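Local coordinates for protein interferon gamma receptor 1 (Gallus gallus, PDB 4EQ2) that probably binds a cytokine and serves as a membrane-anchored cytokine receptor, represented here by its two fibronectin type III-like domains, at residues Thr55-Val60 / Ser70-Glu75; Pro12-Thr17 / Leu28-Pro33; Arg155-Glu160 / Gly185-Val190. All coordinates share one frame; numbering follows the deposited sequence.

Interaction 1 of 3, residues Thr55-Val60 / Ser70-Glu75; sequences TVSTCV and SEEINE
V56 O accepts the N-H of C59 at 2.9 Å. This bond closes a type I beta turn, and V56, its first residue, is also the main partner of E72. The setting is the N-terminal fibronectin type III-like domain of the receptor. Edge strand 54-62, in the C' position, here meets the loop that leads from strand 66-68 to strand 79-88.

The contact is small, with 146 Å² buried in all. The two segments share no hydrogen bond. V56 CG1 lies 3.8 Å from E72 CG, so the aliphatic part of the glutamate packs on the valine. V56 CG2 comes to 4.0 Å from the same CG and widens the patch. The methyl groups are placed by chi1 of 174°, which sets CG1 anti to the backbone N. The two side chains run at a slant to each other. E72 bends at chi2 (-60°), and this folds its carboxylate back beside CG1. V45 of strand 40-46 touches both V56 and E72, and V43 also packs on V56.

The turn brings T58 forward to E71. T58 OG1 and E71 OE2 are 3.8 Å apart, too far for a direct hydrogen bond. These side chains pass each other in opposite directions. I73, next along the loop, packs on Y80 and F82 of strand 79-88. On the other segment, C59 is tied by a disulfide to C67 of strand 66-68, which belongs to the other sheet, so the bond joins the two sheets.

The two glutamates also crowd one another. Such closeness might favour a shared proton, but none is established. The atoms concerned are E71 OE2 and E72 OE2, 2.9 Å apart, both acceptors.

Interaction 2 of 3, residues Pro12-Thr17 / Leu28-Pro33; sequences PSPTGT and LYWQYP
T15 and Q31 exchange two backbone hydrogen bonds as an antiparallel hydrogen-bonded pair. The pair lies just before strand 17-22, at the end of strand 25-31, in the N-terminal fibronectin type III-like domain. Q31 N gives to T15 O at 2.8 Å, nearly straight at 168°. T15 N returns a bond to Q31 O at 2.9 Å, more bent at 141°.

P12 and P14 have no N-H to give, so here they can offer only carbonyls. P12 O takes the hydroxyl proton of Y32 OH at 3.0 Å. The carbonyl sits at the edge of the tyrosine ring, and Y32 OH is tilted 27° from the carbonyl plane. P14 O is used inside its own segment: S13 OG reaches one of its lone pairs at 3.3 Å. Y29 O receives a CA-H...O contact from T17 CA at 3.2 Å, and Y29 also bonds to S18 through the backbone.

Among the apolar contacts, P14 CB lies 3.6 Å from W30 CD1, and P12 CG packs on Y32 CZ. F41 meets the rings of W30 and Y32 edge-to-face.

The chemistry implies a proline-rich lead-in fastened by one bridge pair, with a tyrosine hydroxyl supplying the next donor.

Interaction 3 of 3, residues Arg155-Glu160 / Gly185-Val190; sequences RNSENE and GSTYCV
Two neighbouring strands of an antiparallel sheet, with the start of the turn that follows one of them, make up this contact. It belongs to the C-terminal fibronectin type III-like domain. Strand 148-156 (C) ends here beside the beginning of strand 186-196 (F), and the 157-160 turn leads on to strand 162-168.

R155 and C189 form the hydrogen-bonded pair. C189 N gives to R155 O at 2.7 Å and is almost straight, at 174°. R155 N gives to C189 O at 2.8 Å, with the donor close to the line of the carbonyl. N156 and Y188 follow as a non-hydrogen-bonded pair. Their side chains meet on one face of the sheet, with N156 CB 3.8 Å from Y188 CE2. The side chain of N156 crosses the rim of the tyrosine ring at a slant, its amide plane 29° from the ring plane. F154 also meets the Y188 ring.

Past N156 the regular pairing stops and side chains take over. S157 N makes only a weak bond to T187 O. S157 OG lies 2.8 Å from the same carbonyl, but its proton could instead serve E158. The E158 side chain bends at chi2 (-83°), which turns its carboxylate back to the start of the opposite strand. There T187 N makes weak bonds to E158 OE1 and E158 OE2, each 3.3 Å. The carboxylate carbon E158 CD packs 3.4 Å from S186 CB.

On the sheet face opposite Y188, C189 forms a disulfide with C210, which ties strand 186-196 to strand 201-213. T187 packs on C210 and W212 of that strand. The turn reaches this cystine too: C189 SG lies 4.0 Å from S157 OG.

In the fold
Interactions 1 and 2 belong to the N-terminal domain, interaction 3 to the C-terminal one. The first two have centres 18 Å apart. Their nearest atoms are about 6 Å apart, so they do not touch. Strand 40-46 links them: V43 packs on V56 and C59 of interaction 1 and on L28 and W30 of interaction 2. Interaction 3 lies across the centre of the chain, its centre 47 Å from that of interaction 1 and 50 Å from that of interaction 2. Interactions 1 and 3 each hold one cysteine of a disulfide, C59 and C189. Along the sequence the order is interaction 2, then 1, then 3, without overlap.

Interaction 1 of 3, residues Thr55-Val60 / Ser70-Glu75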
ATOM      1  N   THR A  55      -7.186  15.059 -17.535  1.00 56.15           N
ATOM      2  CA  THR A  55      -8.238  15.006 -16.539  1.00 51.17           C
ATOM      3  C   THR A  55      -8.394  13.617 -15.929  1.00 52.02           C
ATOM      4  O   THR A  55      -8.412  12.607 -16.636  1.00 54.81           O
ATOM      5  CB  THR A  55      -9.575  15.480 -17.132  1.00 55.31           C
ATOM      6  OG1 THR A  55      -9.884  16.780 -16.617  1.00 55.39           O
ATOM      7  CG2 THR A  55     -10.698  14.515 -16.785  1.00 59.34           C
ATOM      8  N   VAL A  56      -8.468  13.578 -14.602  1.00 43.65           N
ATOM      9  CA  VAL A  56      -8.852  12.372 -13.891  1.00 48.87           C
ATOM     10  C   VAL A  56     -10.371  12.304 -13.953  1.00 50.41           C
ATOM     11  O   VAL A  56     -11.060  13.064 -13.273  1.00 43.37           O
ATOM     12  CB  VAL A  56      -8.397  12.413 -12.420  1.00 47.71           C
ATOM     13  CG1 VAL A  56      -8.932  11.202 -11.661  1.00 39.98           C
ATOM     14  CG2 VAL A  56      -6.880  12.477 -12.333  1.00 40.54           C
ATOM     15  N   SER A  57     -10.888  11.410 -14.790  1.00 56.94           N
ATOM     16  CA  SER A  57     -12.317  11.385 -15.084  1.00 63.23           C
ATOM     17  C   SER A  57     -13.199  11.373 -13.835  1.00 61.09           C
ATOM     18  O   SER A  57     -14.190  12.101 -13.766  1.00 65.27           O
ATOM     19  CB  SER A  57     -12.666  10.201 -15.987  1.00 72.08           C
ATOM     20  OG  SER A  57     -12.376   8.970 -15.351  1.00 69.56           O
ATOM     21  N   THR A  58     -12.841  10.554 -12.849  1.00 49.77           N
ATOM     22  CA  THR A  58     -13.678  10.396 -11.659  1.00 46.19           C
ATOM     23  C   THR A  58     -13.629  11.589 -10.706  1.00 45.21           C
ATOM     24  O   THR A  58     -14.329  11.603  -9.700  1.00 44.69           O
ATOM     25  CB  THR A  58     -13.318   9.122 -10.857  1.00 45.76           C
ATOM     26  OG1 THR A  58     -11.930   9.151 -10.497  1.00 48.87           O
ATOM     27  CG2 THR A  58     -13.608   7.870 -11.670  1.00 37.39           C
ATOM     28  N   CYS A  59     -12.808  12.587 -11.009  1.00 45.51           N
ATOM     29  CA  CYS A  59     -12.658  13.720 -10.100  1.00 44.51           C
ATOM     30  C   CYS A  59     -12.858  15.064 -10.792  1.00 50.89           C
ATOM     31  O   CYS A  59     -11.991  15.943 -10.745  1.00 48.39           O
ATOM     32  CB  CYS A  59     -11.306  13.665  -9.387  1.00 40.50           C
ATOM     33  SG  CYS A  59     -11.089  12.179  -8.364  1.00 45.88           S
ATOM     34  N   VAL A  60     -14.013  15.219 -11.430  1.00 49.92           N
ATOM     35  CA  VAL A  60     -14.349  16.458 -12.118  1.00 52.55           C
ATOM     36  C   VAL A  60     -15.596  17.072 -11.496  1.00 52.38           C
ATOM     37  O   VAL A  60     -16.621  16.403 -11.371  1.00 57.19           O
ATOM     38  CB  VAL A  60     -14.593  16.216 -13.622  1.00 52.22           C
ATOM     39  CG1 VAL A  60     -15.027  17.499 -14.302  1.00 52.74           C
ATOM     40  CG2 VAL A  60     -13.341  15.657 -14.279  1.00 52.00           C
ATOM     41  N   SER A  70      -5.986   5.528  -7.528  1.00 37.59           N
ATOM     42  CA  SER A  70      -5.550   4.149  -7.725  1.00 40.05           C
ATOM     43  C   SER A  70      -5.662   3.631  -9.158  1.00 46.03           C
ATOM     44  O   SER A  70      -4.903   2.748  -9.558  1.00 49.51           O
ATOM     45  CB  SER A  70      -6.322   3.222  -6.788  1.00 38.89           C
ATOM     46  OG  SER A  70      -6.329   3.741  -5.469  1.00 41.00           O
ATOM     47  N   GLU A  71      -6.611   4.163  -9.924  1.00 52.81           N
ATOM     48  CA  GLU A  71      -6.824   3.702 -11.295  1.00 52.86           C
ATOM     49  C   GLU A  71      -6.011   4.494 -12.310  1.00 58.31           C
ATOM     50  O   GLU A  71      -5.805   4.037 -13.430  1.00 63.46           O
ATOM     51  CB  GLU A  71      -8.308   3.745 -11.666  1.00 54.21           C
ATOM     52  CG  GLU A  71      -9.182   4.523 -10.688  1.00 68.31           C
ATOM     53  CD  GLU A  71      -8.866   6.015 -10.652  1.00 68.22           C
ATOM     54  OE1 GLU A  71      -8.282   6.472  -9.643  1.00 60.73           O
ATOM     55  OE2 GLU A  71      -9.207   6.731 -11.624  1.00 69.45           O
ATOM     56  N   GLU A  72      -5.560   5.680 -11.914  1.00 53.05           N
ATOM     57  CA  GLU A  72      -4.752   6.542 -12.770  1.00 46.63           C
ATOM     58  C   GLU A  72      -3.272   6.173 -12.688  1.00 49.51           C
ATOM     59  O   GLU A  72      -2.445   6.696 -13.437  1.00 48.97           O
ATOM     60  CB  GLU A  72      -4.921   8.009 -12.361  1.00 46.57           C
ATOM     61  CG  GLU A  72      -6.344   8.535 -12.413  1.00 49.67           C
ATOM     62  CD  GLU A  72      -6.955   8.454 -13.800  1.00 60.46           C
ATOM     63  OE1 GLU A  72      -6.201   8.579 -14.793  1.00 61.06           O
ATOM     64  OE2 GLU A  72      -8.190   8.267 -13.895  1.00 62.87           O
ATOM     65  N   ILE A  73      -2.941   5.278 -11.763  1.00 48.08           N
ATOM     66  CA  ILE A  73      -1.554   4.909 -11.515  1.00 42.17           C
ATOM     67  C   ILE A  73      -1.284   3.468 -11.904  1.00 49.29           C
ATOM     68  O   ILE A  73      -1.831   2.541 -11.302  1.00 50.13           O
ATOM     69  CB  ILE A  73      -1.200   5.087 -10.036  1.00 38.70           C
ATOM     70  CG1 ILE A  73      -1.219   6.574  -9.676  1.00 40.97           C
ATOM     71  CG2 ILE A  73       0.150   4.448  -9.725  1.00 32.24           C
ATOM     72  CD1 ILE A  73      -1.044   6.853  -8.210  1.00 38.09           C
ATOM     73  N   ASN A  74      -0.441   3.274 -12.913  1.00 46.67           N
ATOM     74  CA  ASN A  74      -0.083   1.925 -13.327  1.00 50.79           C
ATOM     75  C   ASN A  74       1.403   1.789 -13.618  1.00 46.70           C
ATOM     76  O   ASN A  74       1.834   0.865 -14.303  1.00 49.61           O
ATOM     77  CB  ASN A  74      -0.931   1.476 -14.519  1.00 57.98           C
ATOM     78  CG  ASN A  74      -0.868   2.449 -15.677  1.00 62.27           C
ATOM     79  OD1 ASN A  74       0.212   2.822 -16.126  1.00 59.20           O
ATOM     80  ND2 ASN A  74      -2.030   2.866 -16.169  1.00 67.79           N
ATOM     81  N   GLU A  75       2.177   2.728 -13.091  1.00 47.13           N
ATOM     82  CA  GLU A  75       3.626   2.657 -13.158  1.00 46.17           C
ATOM     83  C   GLU A  75       4.143   2.759 -11.738  1.00 45.74           C
ATOM     84  O   GLU A  75       3.773   3.669 -11.003  1.00 44.64           O
ATOM     85  CB  GLU A  75       4.194   3.809 -13.991  1.00 49.28           C
ATOM     86  CG  GLU A  75       3.787   3.800 -15.455  1.00 52.00           C
ATOM     87  CD  GLU A  75       4.415   2.664 -16.238  1.00 55.25           C
ATOM     88  OE1 GLU A  75       5.430   2.099 -15.772  1.00 53.94           O
ATOM     89  OE2 GLU A  75       3.891   2.338 -17.325  1.00 55.73           O
TER

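Interaction 2 of 3, residues Pro12-Thr17 / Leu28-Pro33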
ATOM      1  N   PRO A  12      -9.396  31.464  -4.307  1.00 72.08           N
ATOM      2  CA  PRO A  12      -8.145  30.808  -3.912  1.00 68.70           C
ATOM      3  C   PRO A  12      -8.035  29.384  -4.440  1.00 63.46           C
ATOM      4  O   PRO A  12      -9.052  28.747  -4.719  1.00 59.01           O
ATOM      5  CB  PRO A  12      -8.231  30.787  -2.385  1.00 67.32           C
ATOM      6  CG  PRO A  12      -9.691  30.789  -2.096  1.00 63.92           C
ATOM      7  CD  PRO A  12     -10.334  31.605  -3.180  1.00 66.11           C
ATOM      8  N   SER A  13      -6.804  28.901  -4.573  1.00 60.21           N
ATOM      9  CA  SER A  13      -6.551  27.527  -4.989  1.00 55.20           C
ATOM     10  C   SER A  13      -6.607  26.594  -3.785  1.00 48.09           C
ATOM     11  O   SER A  13      -6.458  27.034  -2.643  1.00 48.00           O
ATOM     12  CB  SER A  13      -5.179  27.423  -5.652  1.00 50.58           C
ATOM     13  OG  SER A  13      -4.146  27.618  -4.700  1.00 54.01           O
ATOM     14  N   PRO A  14      -6.824  25.295  -4.028  1.00 47.37           N
ATOM     15  CA  PRO A  14      -6.798  24.364  -2.894  1.00 46.81           C
ATOM     16  C   PRO A  14      -5.477  24.481  -2.140  1.00 50.91           C
ATOM     17  O   PRO A  14      -4.564  25.176  -2.591  1.00 51.19           O
ATOM     18  CB  PRO A  14      -6.930  22.994  -3.562  1.00 44.71           C
ATOM     19  CG  PRO A  14      -7.642  23.276  -4.856  1.00 48.95           C
ATOM     20  CD  PRO A  14      -7.147  24.626  -5.300  1.00 46.68           C
ATOM     21  N   THR A  15      -5.371  23.812  -0.999  1.00 53.58           N
ATOM     22  CA  THR A  15      -4.180  23.946  -0.176  1.00 50.98           C
ATOM     23  C   THR A  15      -3.845  22.646   0.547  1.00 46.28           C
ATOM     24  O   THR A  15      -4.623  21.694   0.518  1.00 47.12           O
ATOM     25  CB  THR A  15      -4.342  25.099   0.837  1.00 60.81           C
ATOM     26  OG1 THR A  15      -3.079  25.392   1.444  1.00 64.79           O
ATOM     27  CG2 THR A  15      -5.381  24.748   1.915  1.00 49.96           C
ATOM     28  N   GLY A  16      -2.676  22.606   1.176  1.00 38.34           N
ATOM     29  CA  GLY A  16      -2.271  21.454   1.963  1.00 35.87           C
ATOM     30  C   GLY A  16      -2.423  20.144   1.222  1.00 37.45           C
ATOM     31  O   GLY A  16      -2.834  19.139   1.804  1.00 42.09           O
ATOM     32  N   THR A  17      -2.093  20.156  -0.065  1.00 40.48           N
ATOM     33  CA  THR A  17      -2.188  18.963  -0.898  1.00 37.13           C
ATOM     34  C   THR A  17      -1.300  17.856  -0.362  1.00 35.91           C
ATOM     35  O   THR A  17      -0.195  18.108   0.112  1.00 39.03           O
ATOM     36  CB  THR A  17      -1.790  19.253  -2.355  1.00 37.08           C
ATOM     37  OG1 THR A  17      -0.412  19.653  -2.409  1.00 38.09           O
ATOM     38  CG2 THR A  17      -2.682  20.350  -2.937  1.00 31.12           C
ATOM     39  N   LEU A  28      -5.404  11.253  -3.063  1.00 37.20           N
ATOM     40  CA  LEU A  28      -4.922  12.627  -3.007  1.00 37.90           C
ATOM     41  C   LEU A  28      -5.856  13.430  -2.121  1.00 38.37           C
ATOM     42  O   LEU A  28      -7.077  13.341  -2.258  1.00 37.72           O
ATOM     43  CB  LEU A  28      -4.891  13.233  -4.412  1.00 34.72           C
ATOM     44  CG  LEU A  28      -4.750  14.751  -4.538  1.00 37.35           C
ATOM     45  CD1 LEU A  28      -3.393  15.221  -4.028  1.00 37.69           C
ATOM     46  CD2 LEU A  28      -4.943  15.178  -5.982  1.00 36.84           C
ATOM     47  N   TYR A  29      -5.282  14.205  -1.209  1.00 40.81           N
ATOM     48  CA  TYR A  29      -6.072  15.027  -0.304  1.00 42.07           C
ATOM     49  C   TYR A  29      -5.673  16.490  -0.406  1.00 43.82           C
ATOM     50  O   TYR A  29      -4.575  16.815  -0.852  1.00 49.12           O
ATOM     51  CB  TYR A  29      -5.904  14.560   1.149  1.00 48.54           C
ATOM     52  CG  TYR A  29      -6.280  13.118   1.396  1.00 42.16           C
ATOM     53  CD1 TYR A  29      -7.603  12.746   1.579  1.00 42.85           C
ATOM     54  CD2 TYR A  29      -5.305  12.130   1.456  1.00 38.53           C
ATOM     55  CE1 TYR A  29      -7.949  11.421   1.811  1.00 45.85           C
ATOM     56  CE2 TYR A  29      -5.637  10.805   1.687  1.00 42.54           C
ATOM     57  CZ  TYR A  29      -6.962  10.454   1.863  1.00 47.90           C
ATOM     58  OH  TYR A  29      -7.301   9.136   2.093  1.00 44.64           O
ATOM     59  N   TRP A  30      -6.573  17.370   0.015  1.00 37.92           N
ATOM     60  CA  TRP A  30      -6.272  18.789   0.127  1.00 42.99           C
ATOM     61  C   TRP A  30      -7.287  19.441   1.050  1.00 45.55           C
ATOM     62  O   TRP A  30      -8.256  18.807   1.471  1.00 44.76           O
ATOM     63  CB  TRP A  30      -6.296  19.466  -1.242  1.00 41.08           C
ATOM     64  CG  TRP A  30      -7.610  19.352  -1.938  1.00 40.92           C
ATOM     65  CD1 TRP A  30      -8.610  20.278  -1.956  1.00 41.37           C
ATOM     66  CD2 TRP A  30      -8.072  18.244  -2.725  1.00 38.69           C
ATOM     67  NE1 TRP A  30      -9.666  19.818  -2.706  1.00 41.27           N
ATOM     68  CE2 TRP A  30      -9.361  18.575  -3.188  1.00 39.82           C
ATOM     69  CE3 TRP A  30      -7.518  17.012  -3.083  1.00 38.79           C
ATOM     70  CZ2 TRP A  30     -10.109  17.711  -3.991  1.00 37.30           C
ATOM     71  CZ3 TRP A  30      -8.268  16.154  -3.882  1.00 40.44           C
ATOM     72  CH2 TRP A  30      -9.548  16.509  -4.323  1.00 37.44           C
ATOM     73  N   GLN A  31      -7.064  20.710   1.363  1.00 43.30           N
ATOM     74  CA  GLN A  31      -7.986  21.445   2.207  1.00 49.12           C
ATOM     75  C   GLN A  31      -8.447  22.703   1.497  1.00 50.06           C
ATOM     76  O   GLN A  31      -7.778  23.191   0.585  1.00 49.59           O
ATOM     77  CB  GLN A  31      -7.331  21.790   3.543  1.00 49.97           C
ATOM     78  CG  GLN A  31      -7.044  20.578   4.408  1.00 49.52           C
ATOM     79  CD  GLN A  31      -6.266  20.930   5.654  1.00 57.22           C
ATOM     80  OE1 GLN A  31      -5.454  21.855   5.648  1.00 59.96           O
ATOM     81  NE2 GLN A  31      -6.504  20.191   6.734  1.00 57.29           N
ATOM     82  N   TYR A  32      -9.597  23.219   1.915  1.00 39.96           N
ATOM     83  CA  TYR A  32     -10.161  24.408   1.298  1.00 46.13           C
ATOM     84  C   TYR A  32     -10.956  25.245   2.298  1.00 59.36           C
ATOM     85  O   TYR A  32     -11.638  24.700   3.169  1.00 59.08           O
ATOM     86  CB  TYR A  32     -11.039  24.020   0.112  1.00 42.06           C
ATOM     87  CG  TYR A  32     -11.236  25.151  -0.862  1.00 50.16           C
ATOM     88  CD1 TYR A  32     -10.216  25.531  -1.722  1.00 46.97           C
ATOM     89  CD2 TYR A  32     -12.434  25.848  -0.917  1.00 54.47           C
ATOM     90  CE1 TYR A  32     -10.383  26.569  -2.612  1.00 48.21           C
ATOM     91  CE2 TYR A  32     -12.612  26.886  -1.809  1.00 57.45           C
ATOM     92  CZ  TYR A  32     -11.584  27.242  -2.653  1.00 50.22           C
ATOM     93  OH  TYR A  32     -11.754  28.276  -3.539  1.00 58.08           O
ATOM     94  N   PRO A  33     -10.860  26.581   2.174  1.00 70.40           N
ATOM     95  CA  PRO A  33     -11.543  27.553   3.039  1.00 75.78           C
ATOM     96  C   PRO A  33     -13.067  27.464   2.950  1.00 78.83           C
ATOM     97  O   PRO A  33     -13.594  26.825   2.036  1.00 75.44           O
ATOM     98  CB  PRO A  33     -11.067  28.904   2.492  1.00 72.29           C
ATOM     99  CG  PRO A  33      -9.783  28.605   1.794  1.00 71.99           C
ATOM    100  CD  PRO A  33      -9.963  27.239   1.208  1.00 64.96           C
TER

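Interaction 3 of 3, residues Arg155-Glu160 / Gly185-Val190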
ATOM      1  N   ARG A 155      10.699 -16.282  16.573  1.00 57.54           N
ATOM      2  CA  ARG A 155      11.237 -15.863  17.857  1.00 57.91           C
ATOM      3  C   ARG A 155      10.807 -16.792  18.974  1.00 62.87           C
ATOM      4  O   ARG A 155       9.617 -17.003  19.202  1.00 63.35           O
ATOM      5  CB  ARG A 155      10.775 -14.441  18.172  1.00 65.54           C
ATOM      6  CG  ARG A 155      11.871 -13.510  18.650  1.00 70.32           C
ATOM      7  CD  ARG A 155      11.448 -12.053  18.490  1.00 76.06           C
ATOM      8  NE  ARG A 155      12.496 -11.123  18.907  1.00 86.31           N
ATOM      9  CZ  ARG A 155      13.516 -10.743  18.141  1.00 87.80           C
ATOM     10  NH1 ARG A 155      13.640 -11.212  16.906  1.00 81.56           N
ATOM     11  NH2 ARG A 155      14.418  -9.894  18.612  1.00 97.33           N
ATOM     12  N   ASN A 156      11.785 -17.346  19.674  1.00 73.55           N
ATOM     13  CA  ASN A 156      11.514 -18.178  20.836  1.00 75.90           C
ATOM     14  C   ASN A 156      11.569 -17.334  22.107  1.00 78.89           C
ATOM     15  O   ASN A 156      12.642 -16.961  22.569  1.00 85.28           O
ATOM     16  CB  ASN A 156      12.519 -19.327  20.896  1.00 80.83           C
ATOM     17  CG  ASN A 156      12.315 -20.223  22.090  1.00 85.05           C
ATOM     18  OD1 ASN A 156      11.200 -20.646  22.395  1.00 81.34           O
ATOM     19  ND2 ASN A 156      13.402 -20.536  22.764  1.00 89.95           N
ATOM     20  N   SER A 157      10.401 -17.033  22.663  1.00 86.64           N
ATOM     21  CA  SER A 157      10.288 -16.096  23.780  1.00 92.27           C
ATOM     22  C   SER A 157      11.137 -16.424  25.015  1.00100.54           C
ATOM     23  O   SER A 157      11.574 -15.514  25.715  1.00 97.10           O
ATOM     24  CB  SER A 157       8.819 -15.916  24.168  1.00 86.95           C
ATOM     25  OG  SER A 157       8.041 -17.007  23.712  1.00 84.65           O
ATOM     26  N   GLU A 158      11.370 -17.710  25.277  1.00129.21           N
ATOM     27  CA  GLU A 158      12.155 -18.127  26.450  1.00131.88           C
ATOM     28  C   GLU A 158      13.650 -18.361  26.185  1.00132.52           C
ATOM     29  O   GLU A 158      14.489 -17.598  26.657  1.00132.22           O
ATOM     30  CB  GLU A 158      11.525 -19.335  27.167  1.00128.64           C
ATOM     31  CG  GLU A 158      10.964 -20.405  26.253  1.00126.29           C
ATOM     32  CD  GLU A 158       9.566 -20.079  25.775  1.00121.72           C
ATOM     33  OE1 GLU A 158       9.422 -19.507  24.674  1.00118.43           O
ATOM     34  OE2 GLU A 158       8.608 -20.395  26.510  1.00114.45           O
ATOM     35  N   ASN A 159      13.985 -19.414  25.444  1.00134.58           N
ATOM     36  CA  ASN A 159      15.388 -19.711  25.151  1.00134.97           C
ATOM     37  C   ASN A 159      16.040 -18.592  24.329  1.00137.73           C
ATOM     38  O   ASN A 159      17.264 -18.525  24.212  1.00141.41           O
ATOM     39  CB  ASN A 159      15.548 -21.071  24.453  1.00134.76           C
ATOM     40  CG  ASN A 159      14.479 -22.078  24.856  1.00137.19           C
ATOM     41  OD1 ASN A 159      13.842 -21.954  25.904  1.00134.41           O
ATOM     42  ND2 ASN A 159      14.275 -23.083  24.010  1.00136.33           N
ATOM     43  N   GLU A 160      15.201 -17.736  23.747  1.00114.93           N
ATOM     44  CA  GLU A 160      15.614 -16.464  23.131  1.00110.22           C
ATOM     45  C   GLU A 160      15.980 -16.509  21.647  1.00105.87           C
ATOM     46  O   GLU A 160      15.984 -15.475  20.980  1.00108.33           O
ATOM     47  CB  GLU A 160      16.738 -15.782  23.919  1.00113.09           C
ATOM     48  CG  GLU A 160      16.410 -15.532  25.394  1.00118.79           C
ATOM     49  CD  GLU A 160      15.074 -14.829  25.612  1.00118.70           C
ATOM     50  OE1 GLU A 160      14.516 -14.258  24.649  1.00111.95           O
ATOM     51  OE2 GLU A 160      14.587 -14.839  26.762  1.00114.29           O
ATOM     52  N   GLY A 185       8.979 -27.669  23.983  1.00 85.30           N
ATOM     53  CA  GLY A 185       7.940 -27.488  24.977  1.00 83.12           C
ATOM     54  C   GLY A 185       7.945 -26.027  25.380  1.00 89.41           C
ATOM     55  O   GLY A 185       8.073 -25.690  26.558  1.00 87.38           O
ATOM     56  N   SER A 186       7.822 -25.150  24.388  1.00 75.54           N
ATOM     57  CA  SER A 186       7.926 -23.719  24.622  1.00 69.64           C
ATOM     58  C   SER A 186       7.035 -22.921  23.681  1.00 64.50           C
ATOM     59  O   SER A 186       6.365 -23.485  22.816  1.00 62.44           O
ATOM     60  CB  SER A 186       9.379 -23.274  24.492  1.00 68.86           C
ATOM     61  OG  SER A 186      10.063 -24.091  23.562  1.00 78.08           O
ATOM     62  N   THR A 187       7.026 -21.605  23.866  1.00 60.74           N
ATOM     63  CA  THR A 187       6.196 -20.720  23.059  1.00 60.28           C
ATOM     64  C   THR A 187       7.027 -20.000  22.005  1.00 57.29           C
ATOM     65  O   THR A 187       8.065 -19.417  22.311  1.00 61.03           O
ATOM     66  CB  THR A 187       5.488 -19.665  23.926  1.00 55.43           C
ATOM     67  OG1 THR A 187       4.708 -20.314  24.936  1.00 57.91           O
ATOM     68  CG2 THR A 187       4.582 -18.799  23.070  1.00 46.41           C
ATOM     69  N   TYR A 188       6.568 -20.046  20.761  1.00 54.69           N
ATOM     70  CA  TYR A 188       7.247 -19.342  19.683  1.00 60.05           C
ATOM     71  C   TYR A 188       6.338 -18.258  19.136  1.00 52.13           C
ATOM     72  O   TYR A 188       5.135 -18.458  19.006  1.00 47.86           O
ATOM     73  CB  TYR A 188       7.657 -20.309  18.571  1.00 62.02           C
ATOM     74  CG  TYR A 188       8.595 -21.399  19.031  1.00 66.14           C
ATOM     75  CD1 TYR A 188       8.116 -22.517  19.701  1.00 70.24           C
ATOM     76  CD2 TYR A 188       9.961 -21.314  18.797  1.00 68.37           C
ATOM     77  CE1 TYR A 188       8.970 -23.519  20.128  1.00 72.80           C
ATOM     78  CE2 TYR A 188      10.823 -22.311  19.221  1.00 75.60           C
ATOM     79  CZ  TYR A 188      10.322 -23.411  19.885  1.00 76.09           C
ATOM     80  OH  TYR A 188      11.171 -24.409  20.311  1.00 81.91           O
ATOM     81  N   CYS A 189       6.922 -17.103  18.833  1.00 49.44           N
ATOM     82  CA  CYS A 189       6.173 -15.983  18.281  1.00 44.13           C
ATOM     83  C   CYS A 189       6.751 -15.604  16.931  1.00 44.16           C
ATOM     84  O   CYS A 189       7.961 -15.656  16.729  1.00 43.81           O
ATOM     85  CB  CYS A 189       6.233 -14.786  19.222  1.00 44.94           C
ATOM     86  SG  CYS A 189       5.780 -15.166  20.923  1.00 49.27           S
ATOM     87  N   VAL A 190       5.883 -15.212  16.009  1.00 48.50           N
ATOM     88  CA  VAL A 190       6.316 -14.914  14.656  1.00 45.86           C
ATOM     89  C   VAL A 190       5.738 -13.600  14.143  1.00 45.80           C
ATOM     90  O   VAL A 190       4.635 -13.206  14.522  1.00 44.20           O
ATOM     91  CB  VAL A 190       5.929 -16.051  13.695  1.00 48.86           C
ATOM     92  CG1 VAL A 190       4.459 -15.961  13.329  1.00 47.84           C
ATOM     93  CG2 VAL A 190       6.782 -15.992  12.453  1.00 54.27           C
TER